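Local coordinates for probable mRNA-capping enzyme (Acanthamoeba polyphaga mimivirus, PDB 3BGY), which removes the terminal phosphate from the 5'-triphosphate end of mRNA through its tunnel-type triphosphatase domain, the first step of cap formation by a multifunctional viral enzyme, at residues K65-P79 and S167-T181. Sequence-based numbering, arbitrary orientation. Where two conformers were deposited one is given.
Sequences KIESNNYLDISLIFP and SERIMYRYKTRYSFT. With ACT (acetate ion), chain E.
Tyr71 leans over Lys175 and Arg177, illustrating how a regular antiparallel pair, 66-77 with 169-181, alternates its side chains between two faces. With chi1 at 61°, its CG lies between backbone N and carbonyl carbon, tipping the ring toward the partner strand. Lys175 CB packs over one ring face in a CH-pi contact, 4.1 Å from the centroid. In the conformer of Arg177 described here, Tyr71 CE1 sits over the middle of the guanidinium, the two planes inclined by 51°. Tyr71 OH and Arg177 NH1 are 3.2 Å apart, but the angle is too poor for a hydrogen bond. The extended Lys175 chain carries NZ to a weak salt bridge with Asp73 OD2 (3.4 Å), and one water joins both groups to the Tyr71 hydroxyl. Asp73 OD1 is held separately by Ser87.

The other face is polar at Asn70 and Thr176, where Thr176 OG1 donates to Asn70 OD1 (3.0 Å) from 24° outside the amide plane. It turns apolar farther along: Ile74 CG2 meets Tyr172 CE1 at 3.7 Å, while Leu76 CD2 rests against Ile170 CG1.

The charged residues beside Tyr71 (Glu67, Asp73, Lys175, Arg177) are consistent with the lining of a triphosphatase tunnel. Within the closed eight-stranded barrel, strand 83-88 flanks 66-77 and strand 186-196 flanks 169-183; helix 106-115 packs on Ile74, Leu76 and Tyr172.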
loop_
_atom_site.group_PDB
_atom_site.type_symbol
_atom_site.label_atom_id
_atom_site.label_comp_id
_atom_site.label_asym_id
_atom_site.label_seq_id
_atom_site.Cartn_x
_atom_site.Cartn_y
_atom_site.Cartn_z
ATOM N N LYS A 65 -10.184 -7.510 -14.811
ATOM C CA LYS A 65 -9.993 -6.369 -13.934
ATOM C C LYS A 65 -9.704 -6.765 -12.487
ATOM O O LYS A 65 -9.712 -5.899 -11.595
ATOM C CB LYS A 65 -11.229 -5.462 -14.035
ATOM C CG LYS A 65 -11.505 -4.970 -15.469
ATOM C CD LYS A 65 -10.427 -4.024 -15.934
ATOM C CE LYS A 65 -10.717 -3.464 -17.316
ATOM N NZ LYS A 65 -9.571 -2.665 -17.820
ATOM N N ILE A 66 -9.466 -8.066 -12.262
ATOM C CA ILE A 66 -9.119 -8.582 -10.924
ATOM C C ILE A 66 -7.646 -8.980 -10.952
ATOM O O ILE A 66 -7.179 -9.626 -11.895
ATOM C CB ILE A 66 -9.955 -9.840 -10.504
ATOM C CG1 ILE A 66 -11.461 -9.540 -10.510
ATOM C CG2 ILE A 66 -9.538 -10.313 -9.112
ATOM C CD1 ILE A 66 -12.370 -10.741 -10.244
ATOM N N GLU A 67 -6.907 -8.608 -9.919
ATOM C CA GLU A 67 -5.505 -9.003 -9.832
ATOM C C GLU A 67 -5.316 -9.485 -8.391
ATOM O O GLU A 67 -5.768 -8.828 -7.446
ATOM C CB GLU A 67 -4.578 -7.820 -10.125
ATOM C CG GLU A 67 -3.103 -8.187 -10.268
ATOM C CD GLU A 67 -2.230 -6.967 -10.497
ATOM O OE1 GLU A 67 -2.343 -6.357 -11.580
ATOM O OE2 GLU A 67 -1.447 -6.612 -9.587
ATOM N N SER A 68 -4.714 -10.657 -8.217
ATOM C CA SER A 68 -4.486 -11.142 -6.863
ATOM C C SER A 68 -3.052 -11.599 -6.763
ATOM O O SER A 68 -2.517 -12.176 -7.708
ATOM C CB SER A 68 -5.457 -12.247 -6.440
ATOM O OG SER A 68 -5.487 -13.308 -7.364
ATOM N N ASN A 69 -2.385 -11.231 -5.678
ATOM C CA ASN A 69 -0.974 -11.599 -5.514
ATOM C C ASN A 69 -0.618 -11.865 -4.075
ATOM O O ASN A 69 -1.150 -11.230 -3.187
ATOM C CB ASN A 69 -0.051 -10.444 -5.943
ATOM C CG ASN A 69 -0.029 -10.211 -7.434
ATOM O OD1 ASN A 69 0.453 -11.049 -8.202
ATOM N ND2 ASN A 69 -0.533 -9.061 -7.852
ATOM N N ASN A 70 0.338 -12.763 -3.875
ATOM C CA ASN A 70 0.900 -13.077 -2.556
ATOM C C ASN A 70 2.324 -12.495 -2.703
ATOM O O ASN A 70 3.019 -12.768 -3.695
ATOM C CB ASN A 70 1.049 -14.585 -2.306
ATOM C CG ASN A 70 -0.257 -15.321 -2.313
ATOM O OD1 ASN A 70 -1.210 -14.904 -1.679
ATOM N ND2 ASN A 70 -0.298 -16.450 -3.014
ATOM N N TYR A 71 2.738 -11.637 -1.780
ATOM C CA TYR A 71 4.074 -11.047 -1.855
ATOM C C TYR A 71 4.629 -10.670 -0.502
ATOM O O TYR A 71 3.882 -10.470 0.439
ATOM C CB TYR A 71 4.098 -9.825 -2.792
ATOM C CG TYR A 71 3.210 -8.659 -2.410
ATOM C CD1 TYR A 71 1.841 -8.663 -2.719
ATOM C CD2 TYR A 71 3.755 -7.508 -1.822
ATOM C CE1 TYR A 71 1.041 -7.529 -2.454
ATOM C CE2 TYR A 71 2.967 -6.369 -1.561
ATOM C CZ TYR A 71 1.618 -6.390 -1.879
ATOM O OH TYR A 71 0.847 -5.287 -1.592
ATOM N N LEU A 72 5.950 -10.538 -0.434
ATOM C CA LEU A 72 6.620 -10.149 0.799
ATOM C C LEU A 72 7.217 -8.737 0.654
ATOM O O LEU A 72 8.016 -8.477 -0.260
ATOM C CB LEU A 72 7.759 -11.149 1.120
ATOM C CG LEU A 72 8.604 -10.779 2.339
ATOM C CD1 LEU A 72 7.785 -10.841 3.589
ATOM C CD2 LEU A 72 9.833 -11.676 2.442
ATOM N N ASP A 73 6.801 -7.820 1.532
ATOM C CA ASP A 73 7.350 -6.458 1.562
ATOM C C ASP A 73 8.438 -6.376 2.613
ATOM O O ASP A 73 8.219 -6.755 3.761
ATOM C CB ASP A 73 6.299 -5.419 1.985
ATOM C CG ASP A 73 5.470 -4.912 0.842
ATOM O OD1 ASP A 73 5.786 -5.213 -0.318
ATOM O OD2 ASP A 73 4.512 -4.159 1.109
ATOM N N ILE A 74 9.595 -5.834 2.234
ATOM C CA ILE A 74 10.699 -5.665 3.178
ATOM C C ILE A 74 10.940 -4.176 3.175
ATOM O O ILE A 74 11.311 -3.588 2.158
ATOM C CB ILE A 74 11.990 -6.420 2.756
ATOM C CG1 ILE A 74 11.718 -7.913 2.604
ATOM C CG2 ILE A 74 13.060 -6.293 3.848
ATOM C CD1 ILE A 74 11.537 -8.344 1.178
ATOM N N SER A 75 10.659 -3.547 4.310
ATOM C CA SER A 75 10.835 -2.109 4.399
ATOM C C SER A 75 12.038 -1.739 5.247
ATOM O O SER A 75 12.155 -2.200 6.386
ATOM C CB SER A 75 9.607 -1.469 5.040
ATOM O OG SER A 75 8.441 -1.689 4.270
ATOM N N LEU A 76 12.915 -0.907 4.683
ATOM C CA LEU A 76 14.065 -0.381 5.434
ATOM C C LEU A 76 13.640 0.992 5.886
ATOM O O LEU A 76 13.338 1.856 5.062
ATOM C CB LEU A 76 15.315 -0.266 4.572
ATOM C CG LEU A 76 15.765 -1.504 3.835
ATOM C CD1 LEU A 76 17.054 -1.114 3.106
ATOM C CD2 LEU A 76 16.018 -2.692 4.783
ATOM N N ILE A 77 13.594 1.178 7.206
ATOM C CA ILE A 77 13.135 2.430 7.810
ATOM C C ILE A 77 14.318 3.211 8.354
ATOM O O ILE A 77 14.984 2.793 9.282
ATOM C CB ILE A 77 12.088 2.146 8.909
ATOM C CG1 ILE A 77 10.971 1.273 8.325
ATOM C CG2 ILE A 77 11.466 3.480 9.441
ATOM C CD1 ILE A 77 10.221 0.478 9.373
ATOM N N PHE A 78 14.503 4.398 7.794
ATOM C CA PHE A 78 15.640 5.246 8.117
ATOM C C PHE A 78 15.398 6.192 9.287
ATOM O O PHE A 78 14.250 6.432 9.642
ATOM C CB PHE A 78 16.044 5.999 6.845
ATOM C CG PHE A 78 16.672 5.132 5.825
ATOM C CD1 PHE A 78 15.881 4.454 4.896
ATOM C CD2 PHE A 78 18.071 4.935 5.811
ATOM C CE1 PHE A 78 16.471 3.566 3.943
ATOM C CE2 PHE A 78 18.672 4.059 4.871
ATOM C CZ PHE A 78 17.861 3.366 3.935
ATOM N N PRO A 79 16.476 6.737 9.907
ATOM C CA PRO A 79 16.317 7.663 11.036
ATOM C C PRO A 79 15.441 8.875 10.723
ATOM O O PRO A 79 14.759 9.383 11.614
ATOM C CB PRO A 79 17.757 8.079 11.335
ATOM C CG PRO A 79 18.504 6.886 11.036
ATOM C CD PRO A 79 17.887 6.336 9.785
ATOM N N SER A 167 22.071 1.507 11.259
ATOM C CA SER A 167 21.088 1.841 12.289
ATOM C C SER A 167 19.647 1.822 11.745
ATOM O O SER A 167 18.719 2.381 12.349
ATOM C CB SER A 167 21.408 3.208 12.908
ATOM O OG SER A 167 21.067 4.267 12.028
ATOM N N GLU A 168 19.481 1.223 10.574
ATOM C CA GLU A 168 18.151 1.114 9.942
ATOM C C GLU A 168 17.270 0.122 10.688
ATOM O O GLU A 168 17.778 -0.860 11.255
ATOM C CB GLU A 168 18.272 0.591 8.499
ATOM C CG GLU A 168 18.886 1.561 7.486
ATOM C CD GLU A 168 20.393 1.741 7.629
ATOM O OE1 GLU A 168 21.064 0.812 8.131
ATOM O OE2 GLU A 168 20.894 2.820 7.238
ATOM N N ARG A 169 15.963 0.403 10.704
ATOM C CA ARG A 169 14.984 -0.511 11.280
ATOM C C ARG A 169 14.422 -1.313 10.094
ATOM O O ARG A 169 14.438 -0.821 8.955
ATOM C CB ARG A 169 13.840 0.255 11.977
ATOM C CG ARG A 169 14.223 0.992 13.274
ATOM C CD ARG A 169 13.069 1.926 13.701
ATOM N NE ARG A 169 13.170 2.508 15.057
ATOM C CZ ARG A 169 13.914 3.571 15.369
ATOM N NH1 ARG A 169 14.649 4.176 14.441
ATOM N NH2 ARG A 169 13.846 4.100 16.592
ATOM N N ILE A 170 14.030 -2.565 10.310
ATOM C CA ILE A 170 13.453 -3.345 9.213
ATOM C C ILE A 170 12.094 -3.901 9.618
ATOM O O ILE A 170 11.900 -4.330 10.760
ATOM C CB ILE A 170 14.346 -4.517 8.757
ATOM C CG1 ILE A 170 15.770 -4.028 8.491
ATOM C CG2 ILE A 170 13.808 -5.113 7.439
ATOM C CD1 ILE A 170 16.756 -5.157 8.335
ATOM N N MET A 171 11.155 -3.864 8.680
ATOM C CA MET A 171 9.818 -4.399 8.905
ATOM C C MET A 171 9.453 -5.318 7.746
ATOM O O MET A 171 9.812 -5.050 6.587
ATOM C CB MET A 171 8.795 -3.270 9.050
ATOM C CG MET A 171 7.368 -3.741 9.305
ATOM S SD MET A 171 6.267 -2.358 9.440
ATOM C CE MET A 171 6.633 -1.471 7.889
ATOM N N TYR A 172 8.783 -6.418 8.086
ATOM C CA TYR A 172 8.352 -7.423 7.111
ATOM C C TYR A 172 6.852 -7.536 7.091
ATOM O O TYR A 172 6.220 -7.533 8.140
ATOM C CB TYR A 172 8.912 -8.795 7.466
ATOM C CG TYR A 172 10.410 -8.784 7.598
ATOM C CD1 TYR A 172 11.227 -8.922 6.463
ATOM C CD2 TYR A 172 11.028 -8.553 8.852
ATOM C CE1 TYR A 172 12.622 -8.831 6.566
ATOM C CE2 TYR A 172 12.458 -8.456 8.965
ATOM C CZ TYR A 172 13.225 -8.600 7.810
ATOM O OH TYR A 172 14.584 -8.532 7.876
ATOM N N ARG A 173 6.278 -7.519 5.892
ATOM C CA ARG A 173 4.837 -7.686 5.761
ATOM C C ARG A 173 4.584 -8.676 4.646
ATOM O O ARG A 173 4.982 -8.430 3.519
ATOM C CB ARG A 173 4.126 -6.363 5.453
ATOM C CG ARG A 173 4.091 -5.419 6.643
ATOM C CD ARG A 173 3.315 -4.159 6.367
ATOM N NE ARG A 173 3.254 -3.349 7.583
ATOM C CZ ARG A 173 3.266 -2.019 7.616
ATOM N NH1 ARG A 173 3.337 -1.314 6.492
ATOM N NH2 ARG A 173 3.275 -1.391 8.787
ATOM N N TYR A 174 3.968 -9.804 4.984
ATOM C CA TYR A 174 3.615 -10.815 3.995
ATOM C C TYR A 174 2.152 -10.520 3.694
ATOM O O TYR A 174 1.275 -10.552 4.592
ATOM C CB TYR A 174 3.769 -12.239 4.527
ATOM C CG TYR A 174 3.520 -13.274 3.444
ATOM C CD1 TYR A 174 4.378 -13.375 2.345
ATOM C CD2 TYR A 174 2.376 -14.105 3.477
ATOM C CE1 TYR A 174 4.109 -14.278 1.282
ATOM C CE2 TYR A 174 2.099 -15.022 2.417
ATOM C CZ TYR A 174 2.969 -15.097 1.332
ATOM O OH TYR A 174 2.690 -15.999 0.320
ATOM N N LYS A 175 1.877 -10.301 2.419
ATOM C CA LYS A 175 0.535 -9.898 2.003
ATOM C C LYS A 175 -0.141 -10.735 0.950
ATOM O O LYS A 175 0.539 -11.227 0.045
ATOM C CB LYS A 175 0.657 -8.490 1.422
ATOM C CG LYS A 175 1.029 -7.402 2.452
ATOM C CD LYS A 175 1.084 -6.031 1.798
ATOM C CE LYS A 175 1.408 -4.953 2.806
ATOM N NZ LYS A 175 1.365 -3.598 2.187
ATOM N N THR A 176 -1.467 -10.900 1.086
ATOM C CA THR A 176 -2.290 -11.553 0.062
ATOM C C THR A 176 -3.235 -10.408 -0.285
ATOM O O THR A 176 -4.119 -10.044 0.510
ATOM C CB THR A 176 -3.044 -12.811 0.557
ATOM O OG1 THR A 176 -2.074 -13.799 0.926
ATOM C CG2 THR A 176 -3.929 -13.391 -0.581
ATOM N N ARG A 177 -3.088 -9.923 -1.502
ATOM C CA ARG A 177 -3.873 -8.792 -1.953
ATOM C C ARG A 177 -4.789 -9.163 -3.096
ATOM O O ARG A 177 -4.506 -10.076 -3.873
ATOM C CB ARG A 177 -2.905 -7.678 -2.383
ATOM C CG ARG A 177 -3.526 -6.329 -2.814
ATOM C CD ARG A 177 -2.448 -5.337 -3.234
ATOM N NE ARG A 177 -1.649 -5.818 -4.364
ATOM C CZ ARG A 177 -0.577 -5.196 -4.863
ATOM N NH1 ARG A 177 -0.145 -4.057 -4.342
ATOM N NH2 ARG A 177 0.060 -5.708 -5.905
ATOM N N TYR A 178 -5.963 -8.549 -3.081
ATOM C CA TYR A 178 -6.922 -8.685 -4.165
ATOM C C TYR A 178 -7.142 -7.237 -4.600
ATOM O O TYR A 178 -7.435 -6.378 -3.760
ATOM C CB TYR A 178 -8.242 -9.293 -3.699
ATOM C CG TYR A 178 -8.123 -10.680 -3.148
ATOM C CD1 TYR A 178 -7.766 -10.879 -1.802
ATOM C CD2 TYR A 178 -8.324 -11.804 -3.966
ATOM C CE1 TYR A 178 -7.600 -12.186 -1.266
ATOM C CE2 TYR A 178 -8.156 -13.123 -3.450
ATOM C CZ TYR A 178 -7.794 -13.301 -2.100
ATOM O OH TYR A 178 -7.597 -14.570 -1.592
ATOM N N SER A 179 -6.943 -6.960 -5.890
ATOM C CA SER A 179 -7.117 -5.612 -6.443
ATOM C C SER A 179 -8.201 -5.629 -7.489
ATOM O O SER A 179 -8.198 -6.459 -8.405
ATOM C CB SER A 179 -5.812 -5.088 -7.054
ATOM O OG SER A 179 -4.797 -4.973 -6.062
ATOM N N PHE A 180 -9.168 -4.730 -7.333
ATOM C CA PHE A 180 -10.278 -4.680 -8.268
ATOM C C PHE A 180 -10.296 -3.341 -8.970
ATOM O O PHE A 180 -10.509 -2.314 -8.343
ATOM C CB PHE A 180 -11.590 -4.904 -7.508
ATOM C CG PHE A 180 -11.602 -6.179 -6.723
ATOM C CD1 PHE A 180 -11.958 -7.386 -7.336
ATOM C CD2 PHE A 180 -11.231 -6.188 -5.360
ATOM C CE1 PHE A 180 -11.952 -8.598 -6.627
ATOM C CE2 PHE A 180 -11.226 -7.404 -4.628
ATOM C CZ PHE A 180 -11.591 -8.623 -5.266
ATOM N N THR A 181 -10.055 -3.338 -10.281
ATOM C CA THR A 181 -10.053 -2.089 -11.033
ATOM C C THR A 181 -11.510 -1.797 -11.389
ATOM O O THR A 181 -12.058 -2.371 -12.315
ATOM C CB THR A 181 -9.114 -2.193 -12.278
ATOM O OG1 THR A 181 -7.769 -2.400 -11.826
ATOM C CG2 THR A 181 -9.140 -0.874 -13.072
HETATM C C ACT E . -3.344 -14.551 -9.652
HETATM O O ACT E . -2.168 -14.103 -10.114
HETATM O OXT ACT E . -3.608 -14.442 -8.492
HETATM C CH3 ACT E . -4.332 -15.187 -10.575
HETATM O O HOH W 1 -6.982 -4.778 -10.743
HETATM O O HOH W 2 -2.976 -7.349 -6.215
HETATM O O HOH W 3 2.335 -3.274 -0.289
HETATM O O HOH W 4 15.498 3.939 11.655
#